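Local coordinates for protein quinone oxidoreductase (Coxiella burnetii, PDB 3TQH) that binds NADPH and probably reduces quinones with it, as a member of the medium-chain dehydrogenase/reductase family, at residues A[141-146]-A[266-271]; A[220-225]-A[242-247]; A[230-235]-A[254-259]. All coordinates share one frame; numbering follows the deposited sequence.

Overall arrangement
After the N-terminal strands, the chain reaches helix 135-147, which gives contact 1 its first segment; that contact closes only when the loop after strand 262-264 returns about 120 residues later. Contacts 2 and 3 both fall within this long excursion and cross each other, since their segments alternate along the sequence. Contact 2 joins strands 216-221 and 239-243, and contact 3 joins the region at the end of helix 225-231 to the end of helix 249-258. The 141-146 helix packs directly on the strands of contact 2, and both contacts touch NADPH. Contact 3, its centre about 21 Å from that of contact 1, joins two neighbouring beta-alpha units of the Rossmann-type domain, away from the cofactor.

Contact 1 of 3, residues A[141-146]-A[266-271]; sequences ALQALN and LLKQFN. With NDP (NADPH dihydro-nicotinamide-adenine-dinucleotide phosphate), chain B.
The carboxamide of Q143 grips the backbone of Q269 with two bonds, one through each end of the amide, and this is the tight part of the contact. Q143 OE1 accepts from Q269 N at 3.1 Å in its carbonyl plane, on a lone pair. In return Q143 NE2, which also bonds to E274 OE1, donates to Q269 O at 2.8 Å, with an N-H...O angle of 172°; Q269 O lies almost in the amide plane of Q143, so the pair of bonds fixes the rotation of the group. The chain reaches this far because it is extended beyond CG, with CG anti to the carbonyl carbon (chi1 -68°). A water donates both to Q143 OE1, at 2.6 Å, and to L267 O, extending the polar link. L266 adds lighter packing, CD1 against the Q143 carbonyl and CD2 4.0 Å from A144 CB. The solvent side is looser: the exposed Q269 side chain covers little, and N271 turns its OD1 to E274 N as an N-cap. The loop bonded to Q143 through Q269 also carries L266 O and K268 N, which bind the NADPH carboxamide at N7N and O7N, each at 2.7 Å. Helix 135-147 touches helix 164-175 through A141 and L145, and helix 272-283 through L142, while the 266-271 loop leads from strand 262-264 into helix 272-283.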
loop_
_atom_site.group_PDB
_atom_site.type_symbol
_atom_site.label_atom_id
_atom_site.label_comp_id
_atom_site.label_asym_id
_atom_site.label_seq_id
_atom_site.Cartn_x
_atom_site.Cartn_y
_atom_site.Cartn_z
ATOM N N ALA A 141 -0.136 -6.643 -1.723
ATOM C CA ALA A 141 -0.902 -7.510 -2.612
ATOM C C ALA A 141 -0.239 -8.881 -2.719
ATOM O O ALA A 141 -0.884 -9.901 -2.508
ATOM C CB ALA A 141 -1.032 -6.870 -3.983
ATOM N N LEU A 142 1.059 -8.900 -3.011
ATOM C CA LEU A 142 1.782 -10.152 -3.241
ATOM C C LEU A 142 1.852 -11.022 -1.988
ATOM O O LEU A 142 1.563 -12.219 -2.028
ATOM C CB LEU A 142 3.199 -9.855 -3.739
ATOM C CG LEU A 142 4.035 -11.020 -4.269
ATOM C CD1 LEU A 142 3.286 -11.805 -5.363
ATOM C CD2 LEU A 142 5.376 -10.502 -4.787
ATOM N N GLN A 143 2.231 -10.411 -0.872
ATOM C CA GLN A 143 2.395 -11.139 0.380
ATOM C C GLN A 143 1.069 -11.642 0.949
ATOM O O GLN A 143 1.039 -12.660 1.634
ATOM C CB GLN A 143 3.148 -10.281 1.390
ATOM C CG GLN A 143 4.606 -10.055 0.989
ATOM C CD GLN A 143 5.298 -8.982 1.807
ATOM O OE1 GLN A 143 4.774 -8.514 2.817
ATOM N NE2 GLN A 143 6.486 -8.594 1.377
ATOM N N ALA A 144 -0.026 -10.952 0.635
ATOM C CA ALA A 144 -1.358 -11.422 1.007
ATOM C C ALA A 144 -1.719 -12.669 0.207
ATOM O O ALA A 144 -2.177 -13.668 0.770
ATOM C CB ALA A 144 -2.393 -10.338 0.789
ATOM N N LEU A 145 -1.496 -12.620 -1.102
ATOM C CA LEU A 145 -1.748 -13.775 -1.958
ATOM C C LEU A 145 -0.888 -14.973 -1.556
ATOM O O LEU A 145 -1.375 -16.106 -1.576
ATOM C CB LEU A 145 -1.552 -13.417 -3.442
ATOM C CG LEU A 145 -2.647 -12.510 -4.024
ATOM C CD1 LEU A 145 -2.296 -12.014 -5.423
ATOM C CD2 LEU A 145 -4.012 -13.231 -4.048
ATOM N N ASN A 146 0.374 -14.719 -1.185
ATOM C CA ASN A 146 1.287 -15.773 -0.703
ATOM C C ASN A 146 0.858 -16.357 0.644
ATOM O O ASN A 146 0.919 -17.562 0.844
ATOM C CB ASN A 146 2.725 -15.257 -0.563
ATOM C CG ASN A 146 3.431 -15.049 -1.903
ATOM O OD1 ASN A 146 2.922 -15.403 -2.972
ATOM N ND2 ASN A 146 4.623 -14.468 -1.839
ATOM N N LEU A 266 -1.844 -9.568 8.292
ATOM C CA LEU A 266 -0.718 -9.287 7.416
ATOM C C LEU A 266 -0.029 -8.010 7.863
ATOM O O LEU A 266 -0.685 -6.982 8.053
ATOM C CB LEU A 266 -1.172 -9.138 5.962
ATOM C CG LEU A 266 -0.038 -9.228 4.936
ATOM C CD1 LEU A 266 0.230 -10.686 4.593
ATOM C CD2 LEU A 266 -0.348 -8.439 3.673
ATOM N N LEU A 267 1.289 -8.098 8.046
ATOM C CA LEU A 267 2.150 -6.931 8.206
ATOM C C LEU A 267 3.142 -6.927 7.050
ATOM O O LEU A 267 4.030 -7.787 6.973
ATOM C CB LEU A 267 2.895 -6.980 9.537
ATOM C CG LEU A 267 2.070 -6.665 10.791
ATOM C CD1 LEU A 267 2.789 -7.166 12.037
ATOM C CD2 LEU A 267 1.776 -5.168 10.892
ATOM N N LYS A 268 2.967 -5.968 6.140
ATOM C CA LYS A 268 3.844 -5.803 4.986
ATOM C C LYS A 268 5.302 -5.704 5.417
ATOM O O LYS A 268 5.652 -4.876 6.255
ATOM C CB LYS A 268 3.453 -4.542 4.203
ATOM C CG LYS A 268 4.428 -4.165 3.071
ATOM C CD LYS A 268 4.587 -2.656 2.946
ATOM C CE LYS A 268 5.405 -2.045 4.075
ATOM N NZ LYS A 268 5.028 -0.610 4.320
ATOM N N GLN A 269 6.140 -6.559 4.839
ATOM C CA GLN A 269 7.580 -6.509 5.054
ATOM C C GLN A 269 8.280 -6.102 3.761
ATOM O O GLN A 269 7.815 -6.435 2.667
ATOM C CB GLN A 269 8.101 -7.880 5.494
ATOM C CG GLN A 269 7.565 -8.374 6.825
ATOM C CD GLN A 269 8.087 -9.761 7.165
ATOM O OE1 GLN A 269 9.293 -10.018 7.104
ATOM N NE2 GLN A 269 7.181 -10.665 7.524
ATOM N N PHE A 270 9.400 -5.394 3.882
ATOM C CA PHE A 270 10.207 -5.082 2.709
ATOM C C PHE A 270 10.949 -6.325 2.226
ATOM O O PHE A 270 11.669 -6.962 2.995
ATOM C CB PHE A 270 11.205 -3.956 2.974
ATOM C CG PHE A 270 11.789 -3.381 1.713
ATOM C CD1 PHE A 270 11.080 -2.437 0.976
ATOM C CD2 PHE A 270 13.015 -3.820 1.232
ATOM C CE1 PHE A 270 11.591 -1.917 -0.199
ATOM C CE2 PHE A 270 13.545 -3.299 0.051
ATOM C CZ PHE A 270 12.827 -2.348 -0.668
ATOM N N ASN A 271 10.758 -6.668 0.954
ATOM C CA ASN A 271 11.468 -7.785 0.340
ATOM C C ASN A 271 12.106 -7.381 -0.988
ATOM O O ASN A 271 11.416 -7.120 -1.973
ATOM C CB ASN A 271 10.534 -8.983 0.145
ATOM C CG ASN A 271 11.286 -10.245 -0.284
ATOM O OD1 ASN A 271 11.804 -10.329 -1.402
ATOM N ND2 ASN A 271 11.354 -11.225 0.610
HETATM P PA NDP B . -7.563 2.240 -0.738
HETATM O O1A NDP B . -7.945 3.520 -0.112
HETATM O O2A NDP B . -6.696 2.450 -1.914
HETATM O O5B NDP B . -8.874 1.434 -1.198
HETATM C C5B NDP B . -9.950 2.147 -1.778
HETATM C C4B NDP B . -10.939 1.174 -2.400
HETATM O O4B NDP B . -11.730 0.597 -1.382
HETATM C C3B NDP B . -11.913 1.813 -3.381
HETATM O O3B NDP B . -11.581 1.428 -4.698
HETATM C C2B NDP B . -13.291 1.308 -2.967
HETATM O O2B NDP B . -14.020 0.756 -4.041
HETATM C C1B NDP B . -12.971 0.235 -1.940
HETATM N N9A NDP B . -13.961 0.102 -0.861
HETATM C C8A NDP B . -14.285 1.042 0.085
HETATM N N7A NDP B . -15.215 0.519 0.910
HETATM C C5A NDP B . -15.488 -0.738 0.507
HETATM C C6A NDP B . -16.362 -1.698 0.998
HETATM N N6A NDP B . -17.110 -1.424 2.054
HETATM N N1A NDP B . -16.447 -2.923 0.377
HETATM C C2A NDP B . -15.653 -3.188 -0.730
HETATM N N3A NDP B . -14.776 -2.235 -1.216
HETATM C C4A NDP B . -14.702 -1.021 -0.604
HETATM O O3 NDP B . -6.865 1.268 0.340
HETATM P PN NDP B . -5.605 0.289 0.093
HETATM O O1N NDP B . -4.376 1.103 -0.013
HETATM O O2N NDP B . -5.882 -0.716 -0.945
HETATM O O5D NDP B . -5.574 -0.456 1.517
HETATM C C5D NDP B . -6.706 -1.131 2.030
HETATM C C4D NDP B . -6.529 -1.371 3.525
HETATM O O4D NDP B . -5.394 -2.184 3.758
HETATM C C3D NDP B . -6.317 -0.066 4.279
HETATM O O3D NDP B . -7.111 -0.063 5.443
HETATM C C2D NDP B . -4.838 -0.057 4.602
HETATM O O2D NDP B . -4.541 0.663 5.784
HETATM C C1D NDP B . -4.529 -1.555 4.693
HETATM N N1N NDP B . -3.123 -1.929 4.415
HETATM C C2N NDP B . -2.489 -2.741 5.323
HETATM C C3N NDP B . -1.151 -3.103 5.185
HETATM C C7N NDP B . -0.472 -3.992 6.186
HETATM O O7N NDP B . 0.890 -4.309 5.994
HETATM N N7N NDP B . -1.156 -4.454 7.231
HETATM C C4N NDP B . -0.392 -2.576 4.000
HETATM C C5N NDP B . -1.143 -1.706 3.043
HETATM C C6N NDP B . -2.482 -1.430 3.303
HETATM P P2B NDP B . -15.308 1.508 -4.651
HETATM O O1X NDP B . -15.677 0.833 -5.948
HETATM O O2X NDP B . -14.980 2.955 -4.928
HETATM O O3X NDP B . -16.485 1.438 -3.717
HETATM O O HOH W 1 4.354 -10.075 4.883
#

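Contact 2 of 3, residues A[220-225]-A[242-247]; sequences IDLVGG and VSVPTI. With NDP (NADPH dihydro-nicotinamide-adenine-dinucleotide phosphate), chain B; SO4 (sulfate ion), chain C.
D221 and S243 project to the same face of the parallel sheet, where S243 OG donates to D221 OD2 in a very short bond of 2.5 Å. The aspartate's other oxygen turns back: OD1 accepts from V223 N, above the carboxylate plane, as an Asx turn, and from G224 N at 2.8 Å, on the syn side but somewhat out of the plane, as an Asx motif. Both donors come from one face of that plane, fixing the carboxylate's rotation. I220 and V242 occupy the opposite face, with I220 CD1 4.3 Å from V242 CB. L222 and V244 lie side by side and point the same way, L222 CD2 meeting V244 CG2 at 3.5 Å. V244 carries CG1 anti to its backbone N (chi1 174°), which sets that methyl 3.3 Å from C2N of the NADPH nicotinamide. P245 places CD 3.4 Å from D221 O, the carbonyl that also accepts V244 N nearly straight on. Beyond it, T246 binds through N and OG1 a sulfate ion, probably from the crystallisation liquor. V244 O contributes to the nicotinamide site by accepting from N7N. Paired strands opening at their C-terminal ends onto a dinucleotide are typical of a Rossmann-type domain.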
loop_
_atom_site.group_PDB
_atom_site.type_symbol
_atom_site.label_atom_id
_atom_site.label_comp_id
_atom_site.label_asym_id
_atom_site.label_seq_id
_atom_site.Cartn_x
_atom_site.Cartn_y
_atom_site.Cartn_z
ATOM N N ILE A 220 -9.012 -12.251 0.333
ATOM C CA ILE A 220 -8.082 -11.171 0.621
ATOM C C ILE A 220 -8.923 -9.990 1.078
ATOM O O ILE A 220 -9.460 -9.236 0.260
ATOM C CB ILE A 220 -7.216 -10.775 -0.591
ATOM C CG1 ILE A 220 -6.567 -12.014 -1.239
ATOM C CG2 ILE A 220 -6.144 -9.788 -0.159
ATOM C CD1 ILE A 220 -5.788 -12.899 -0.265
ATOM N N ASP A 221 -9.061 -9.857 2.392
ATOM C CA ASP A 221 -9.936 -8.853 2.979
ATOM C C ASP A 221 -9.168 -7.546 3.167
ATOM O O ASP A 221 -8.333 -7.424 4.070
ATOM C CB ASP A 221 -10.495 -9.343 4.316
ATOM C CG ASP A 221 -11.158 -8.240 5.106
ATOM O OD1 ASP A 221 -11.802 -7.369 4.482
ATOM O OD2 ASP A 221 -11.040 -8.235 6.353
ATOM N N LEU A 222 -9.455 -6.574 2.305
ATOM C CA LEU A 222 -8.796 -5.277 2.360
ATOM C C LEU A 222 -9.681 -4.194 2.977
ATOM O O LEU A 222 -9.326 -3.022 2.936
ATOM C CB LEU A 222 -8.340 -4.874 0.957
ATOM C CG LEU A 222 -7.307 -5.824 0.336
ATOM C CD1 LEU A 222 -7.206 -5.602 -1.160
ATOM C CD2 LEU A 222 -5.944 -5.652 1.015
ATOM N N VAL A 223 -10.818 -4.588 3.559
ATOM C CA VAL A 223 -11.721 -3.644 4.251
ATOM C C VAL A 223 -11.720 -3.865 5.768
ATOM O O VAL A 223 -11.693 -2.911 6.536
ATOM C CB VAL A 223 -13.172 -3.739 3.719
ATOM C CG1 VAL A 223 -14.085 -2.753 4.452
ATOM C CG2 VAL A 223 -13.197 -3.488 2.219
ATOM N N GLY A 224 -11.752 -5.118 6.194
ATOM C CA GLY A 224 -11.738 -5.444 7.610
ATOM C C GLY A 224 -13.073 -5.142 8.270
ATOM O O GLY A 224 -14.098 -4.966 7.594
ATOM N N GLY A 225 -13.059 -5.073 9.596
ATOM C CA GLY A 225 -14.276 -4.823 10.350
ATOM C C GLY A 225 -15.301 -5.888 10.023
ATOM O O GLY A 225 -14.963 -7.062 9.901
ATOM N N VAL A 242 -7.241 -13.707 4.769
ATOM C CA VAL A 242 -6.146 -12.807 5.097
ATOM C C VAL A 242 -6.738 -11.417 5.258
ATOM O O VAL A 242 -7.056 -10.747 4.269
ATOM C CB VAL A 242 -5.072 -12.794 4.002
ATOM C CG1 VAL A 242 -3.940 -11.862 4.386
ATOM C CG2 VAL A 242 -4.547 -14.209 3.764
ATOM N N SER A 243 -6.903 -10.995 6.508
ATOM C CA SER A 243 -7.478 -9.691 6.804
ATOM C C SER A 243 -6.357 -8.681 6.987
ATOM O O SER A 243 -5.613 -8.748 7.961
ATOM C CB SER A 243 -8.372 -9.763 8.046
ATOM O OG SER A 243 -9.275 -8.668 8.069
ATOM N N VAL A 244 -6.254 -7.748 6.038
ATOM C CA VAL A 244 -5.075 -6.891 5.868
ATOM C C VAL A 244 -5.040 -5.635 6.768
ATOM O O VAL A 244 -3.965 -5.273 7.254
ATOM C CB VAL A 244 -4.899 -6.507 4.367
ATOM C CG1 VAL A 244 -3.770 -5.496 4.167
ATOM C CG2 VAL A 244 -4.642 -7.758 3.536
ATOM N N PRO A 245 -6.192 -4.962 6.989
ATOM C CA PRO A 245 -6.141 -3.857 7.946
ATOM C C PRO A 245 -5.838 -4.374 9.340
ATOM O O PRO A 245 -6.487 -5.315 9.811
ATOM C CB PRO A 245 -7.545 -3.237 7.873
ATOM C CG PRO A 245 -8.119 -3.722 6.590
ATOM C CD PRO A 245 -7.520 -5.079 6.366
ATOM N N THR A 246 -4.843 -3.772 9.981
ATOM C CA THR A 246 -4.284 -4.304 11.219
ATOM C C THR A 246 -5.189 -4.125 12.434
ATOM O O THR A 246 -5.153 -4.937 13.355
ATOM C CB THR A 246 -2.923 -3.640 11.523
ATOM O OG1 THR A 246 -3.090 -2.220 11.565
ATOM C CG2 THR A 246 -1.889 -4.003 10.447
ATOM N N ILE A 247 -5.999 -3.070 12.443
ATOM C CA ILE A 247 -6.774 -2.726 13.635
ATOM C C ILE A 247 -7.851 -3.759 13.997
ATOM O O ILE A 247 -8.136 -3.952 15.176
ATOM C CB ILE A 247 -7.417 -1.329 13.507
ATOM C CG1 ILE A 247 -7.897 -0.839 14.878
ATOM C CG2 ILE A 247 -8.555 -1.343 12.493
ATOM C CD1 ILE A 247 -8.176 0.639 14.922
HETATM P PA NDP B . -7.563 2.240 -0.738
HETATM O O1A NDP B . -7.945 3.520 -0.112
HETATM O O2A NDP B . -6.696 2.450 -1.914
HETATM O O5B NDP B . -8.874 1.434 -1.198
HETATM C C5B NDP B . -9.950 2.147 -1.778
HETATM C C4B NDP B . -10.939 1.174 -2.400
HETATM O O4B NDP B . -11.730 0.597 -1.382
HETATM C C3B NDP B . -11.913 1.813 -3.381
HETATM O O3B NDP B . -11.581 1.428 -4.698
HETATM C C2B NDP B . -13.291 1.308 -2.967
HETATM O O2B NDP B . -14.020 0.756 -4.041
HETATM C C1B NDP B . -12.971 0.235 -1.940
HETATM N N9A NDP B . -13.961 0.102 -0.861
HETATM C C8A NDP B . -14.285 1.042 0.085
HETATM N N7A NDP B . -15.215 0.519 0.910
HETATM C C5A NDP B . -15.488 -0.738 0.507
HETATM C C6A NDP B . -16.362 -1.698 0.998
HETATM N N6A NDP B . -17.110 -1.424 2.054
HETATM N N1A NDP B . -16.447 -2.923 0.377
HETATM C C2A NDP B . -15.653 -3.188 -0.730
HETATM N N3A NDP B . -14.776 -2.235 -1.216
HETATM C C4A NDP B . -14.702 -1.021 -0.604
HETATM O O3 NDP B . -6.865 1.268 0.340
HETATM P PN NDP B . -5.605 0.289 0.093
HETATM O O1N NDP B . -4.376 1.103 -0.013
HETATM O O2N NDP B . -5.882 -0.716 -0.945
HETATM O O5D NDP B . -5.574 -0.456 1.517
HETATM C C5D NDP B . -6.706 -1.131 2.030
HETATM C C4D NDP B . -6.529 -1.371 3.525
HETATM O O4D NDP B . -5.394 -2.184 3.758
HETATM C C3D NDP B . -6.317 -0.066 4.279
HETATM O O3D NDP B . -7.111 -0.063 5.443
HETATM C C2D NDP B . -4.838 -0.057 4.602
HETATM O O2D NDP B . -4.541 0.663 5.784
HETATM C C1D NDP B . -4.529 -1.555 4.693
HETATM N N1N NDP B . -3.123 -1.929 4.415
HETATM C C2N NDP B . -2.489 -2.741 5.323
HETATM C C3N NDP B . -1.151 -3.103 5.185
HETATM C C7N NDP B . -0.472 -3.992 6.186
HETATM O O7N NDP B . 0.890 -4.309 5.994
HETATM N N7N NDP B . -1.156 -4.454 7.231
HETATM C C4N NDP B . -0.392 -2.576 4.000
HETATM C C5N NDP B . -1.143 -1.706 3.043
HETATM C C6N NDP B . -2.482 -1.430 3.303
HETATM P P2B NDP B . -15.308 1.508 -4.651
HETATM O O1X NDP B . -15.677 0.833 -5.948
HETATM O O2X NDP B . -14.980 2.955 -4.928
HETATM O O3X NDP B . -16.485 1.438 -3.717
HETATM S S SO4 C . -2.808 -0.459 8.600
HETATM O O1 SO4 C . -1.987 -0.263 7.404
HETATM O O2 SO4 C . -3.626 -1.663 8.472
HETATM O O3 SO4 C . -1.946 -0.572 9.770
HETATM O O4 SO4 C . -3.678 0.692 8.786
#

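Contact 3 of 3, residues A[230-235]-A[254-259]; sequences QSIDCL and EVAKQK
I232 reaches across to V255, A256 and K259, and is the main apolar link between the two segments. Just before it, S231 faces inward, its OG bonded to H159 NE2 and V227 O. I232 has CG1 anti to its carbonyl carbon (chi1 -63°), and its two branches then divide the work. CD1 comes within 3.5 Å of A256 N, beside the helix backbone, and also lies 3.7 Å from V255 CG1 and 4.0 Å from A256 CB. The other branch, CG2, rests 3.7 Å from K259 CG, so the first methylenes of the lysine rest on CG2 while its ammonium group continues outward.

D233 receives that end. Its OD1 stands 3.6 Å from K259 NZ, a salt bridge, and 3.5 Å from K259 CE, so the carboxylate meets the lysine tip obliquely from beside its last methylene. K259 bends at chi2 (-89°), the bend past CG that turns the rest of the chain off I232 toward D233. Both charged residues are exposed, so solvent probably weakens the attraction, and the pair lies at the outer margin of the apolar patch. C234 touches V219 of strand 216-221 and L209 of helix 208-211, and its backbone bonds with V216. L235, the last residue, begins the next strand and its side chain packs on V219 and R261.

The contact therefore packs the region at the end of helix 225-231 against the end of helix 249-258, joining adjacent beta-alpha units of a Rossmann-type domain.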
loop_
_atom_site.group_PDB
_atom_site.type_symbol
_atom_site.label_atom_id
_atom_site.label_comp_id
_atom_site.label_asym_id
_atom_site.label_seq_id
_atom_site.Cartn_x
_atom_site.Cartn_y
_atom_site.Cartn_z
ATOM N N GLN A 230 -17.949 -10.981 7.903
ATOM C CA GLN A 230 -18.935 -11.563 6.997
ATOM C C GLN A 230 -18.285 -12.531 6.010
ATOM O O GLN A 230 -18.879 -13.542 5.665
ATOM C CB GLN A 230 -19.678 -10.458 6.227
ATOM C CG GLN A 230 -20.927 -9.915 6.914
ATOM C CD GLN A 230 -22.206 -10.322 6.186
ATOM O OE1 GLN A 230 -22.523 -9.780 5.120
ATOM N NE2 GLN A 230 -22.942 -11.276 6.754
ATOM N N SER A 231 -17.066 -12.217 5.569
ATOM C CA SER A 231 -16.373 -12.997 4.538
ATOM C C SER A 231 -16.066 -14.427 4.970
ATOM O O SER A 231 -15.937 -15.309 4.136
ATOM C CB SER A 231 -15.069 -12.304 4.128
ATOM O OG SER A 231 -15.318 -10.990 3.648
ATOM N N ILE A 232 -15.951 -14.643 6.277
ATOM C CA ILE A 232 -15.705 -15.967 6.835
ATOM C C ILE A 232 -16.767 -16.995 6.388
ATOM O O ILE A 232 -16.439 -18.157 6.146
ATOM C CB ILE A 232 -15.643 -15.904 8.382
ATOM C CG1 ILE A 232 -14.471 -15.017 8.837
ATOM C CG2 ILE A 232 -15.500 -17.297 8.978
ATOM C CD1 ILE A 232 -14.566 -14.572 10.269
ATOM N N ASP A 233 -18.021 -16.553 6.257
ATOM C CA ASP A 233 -19.132 -17.434 5.865
ATOM C C ASP A 233 -19.026 -18.028 4.447
ATOM O O ASP A 233 -19.708 -19.006 4.142
ATOM C CB ASP A 233 -20.469 -16.691 5.973
ATOM C CG ASP A 233 -20.862 -16.368 7.415
ATOM O OD1 ASP A 233 -20.516 -17.145 8.333
ATOM O OD2 ASP A 233 -21.545 -15.330 7.619
ATOM N N CYS A 234 -18.200 -17.441 3.580
ATOM C CA CYS A 234 -18.081 -17.930 2.203
ATOM C C CYS A 234 -16.864 -18.841 1.986
ATOM O O CYS A 234 -16.696 -19.402 0.909
ATOM C CB CYS A 234 -18.088 -16.761 1.206
ATOM S SG CYS A 234 -16.561 -15.795 1.083
ATOM N N LEU A 235 -16.038 -19.011 3.015
ATOM C CA LEU A 235 -14.865 -19.879 2.925
ATOM C C LEU A 235 -15.230 -21.354 2.878
ATOM O O LEU A 235 -16.143 -21.793 3.575
ATOM C CB LEU A 235 -13.948 -19.677 4.135
ATOM C CG LEU A 235 -13.218 -18.352 4.294
ATOM C CD1 LEU A 235 -12.447 -18.385 5.600
ATOM C CD2 LEU A 235 -12.290 -18.098 3.118
ATOM N N GLU A 254 -10.238 -14.183 15.438
ATOM C CA GLU A 254 -10.991 -14.831 16.512
ATOM C C GLU A 254 -12.328 -15.386 16.015
ATOM O O GLU A 254 -12.660 -16.540 16.293
ATOM C CB GLU A 254 -11.191 -13.872 17.697
ATOM C CG GLU A 254 -12.057 -14.401 18.842
ATOM C CD GLU A 254 -11.553 -15.713 19.454
ATOM O OE1 GLU A 254 -10.392 -16.101 19.196
ATOM O OE2 GLU A 254 -12.326 -16.354 20.210
ATOM N N VAL A 255 -13.086 -14.592 15.266
ATOM C CA VAL A 255 -14.371 -15.074 14.743
ATOM C C VAL A 255 -14.152 -16.230 13.768
ATOM O O VAL A 255 -14.922 -17.182 13.758
ATOM C CB VAL A 255 -15.212 -13.958 14.073
ATOM C CG1 VAL A 255 -16.470 -14.540 13.421
ATOM C CG2 VAL A 255 -15.602 -12.905 15.102
ATOM N N ALA A 256 -13.093 -16.156 12.969
ATOM C CA ALA A 256 -12.732 -17.259 12.081
ATOM C C ALA A 256 -12.471 -18.537 12.883
ATOM O O ALA A 256 -13.013 -19.602 12.566
ATOM C CB ALA A 256 -11.518 -16.895 11.242
ATOM N N LYS A 257 -11.658 -18.421 13.932
ATOM C CA LYS A 257 -11.364 -19.553 14.817
ATOM C C LYS A 257 -12.650 -20.175 15.355
ATOM O O LYS A 257 -12.767 -21.395 15.426
ATOM C CB LYS A 257 -10.459 -19.112 15.982
ATOM C CG LYS A 257 -10.145 -20.201 17.025
ATOM C CD LYS A 257 -9.919 -19.590 18.409
ATOM C CE LYS A 257 -9.609 -20.648 19.453
ATOM N NZ LYS A 257 -9.082 -20.058 20.733
ATOM N N GLN A 258 -13.610 -19.333 15.732
ATOM C CA GLN A 258 -14.891 -19.811 16.266
ATOM C C GLN A 258 -15.725 -20.510 15.193
ATOM O O GLN A 258 -16.470 -21.438 15.491
ATOM C CB GLN A 258 -15.678 -18.660 16.904
ATOM C CG GLN A 258 -15.066 -18.150 18.209
ATOM C CD GLN A 258 -15.704 -16.855 18.704
ATOM O OE1 GLN A 258 -16.008 -15.949 17.924
ATOM N NE2 GLN A 258 -15.903 -16.763 20.014
ATOM N N LYS A 259 -15.581 -20.073 13.943
ATOM C CA LYS A 259 -16.206 -20.762 12.807
ATOM C C LYS A 259 -15.344 -21.925 12.305
ATOM O O LYS A 259 -15.677 -22.543 11.298
ATOM C CB LYS A 259 -16.454 -19.793 11.648
ATOM C CG LYS A 259 -17.263 -18.537 12.000
ATOM C CD LYS A 259 -18.771 -18.726 11.856
ATOM C CE LYS A 259 -19.473 -17.381 11.693
ATOM N NZ LYS A 259 -20.947 -17.487 11.881
#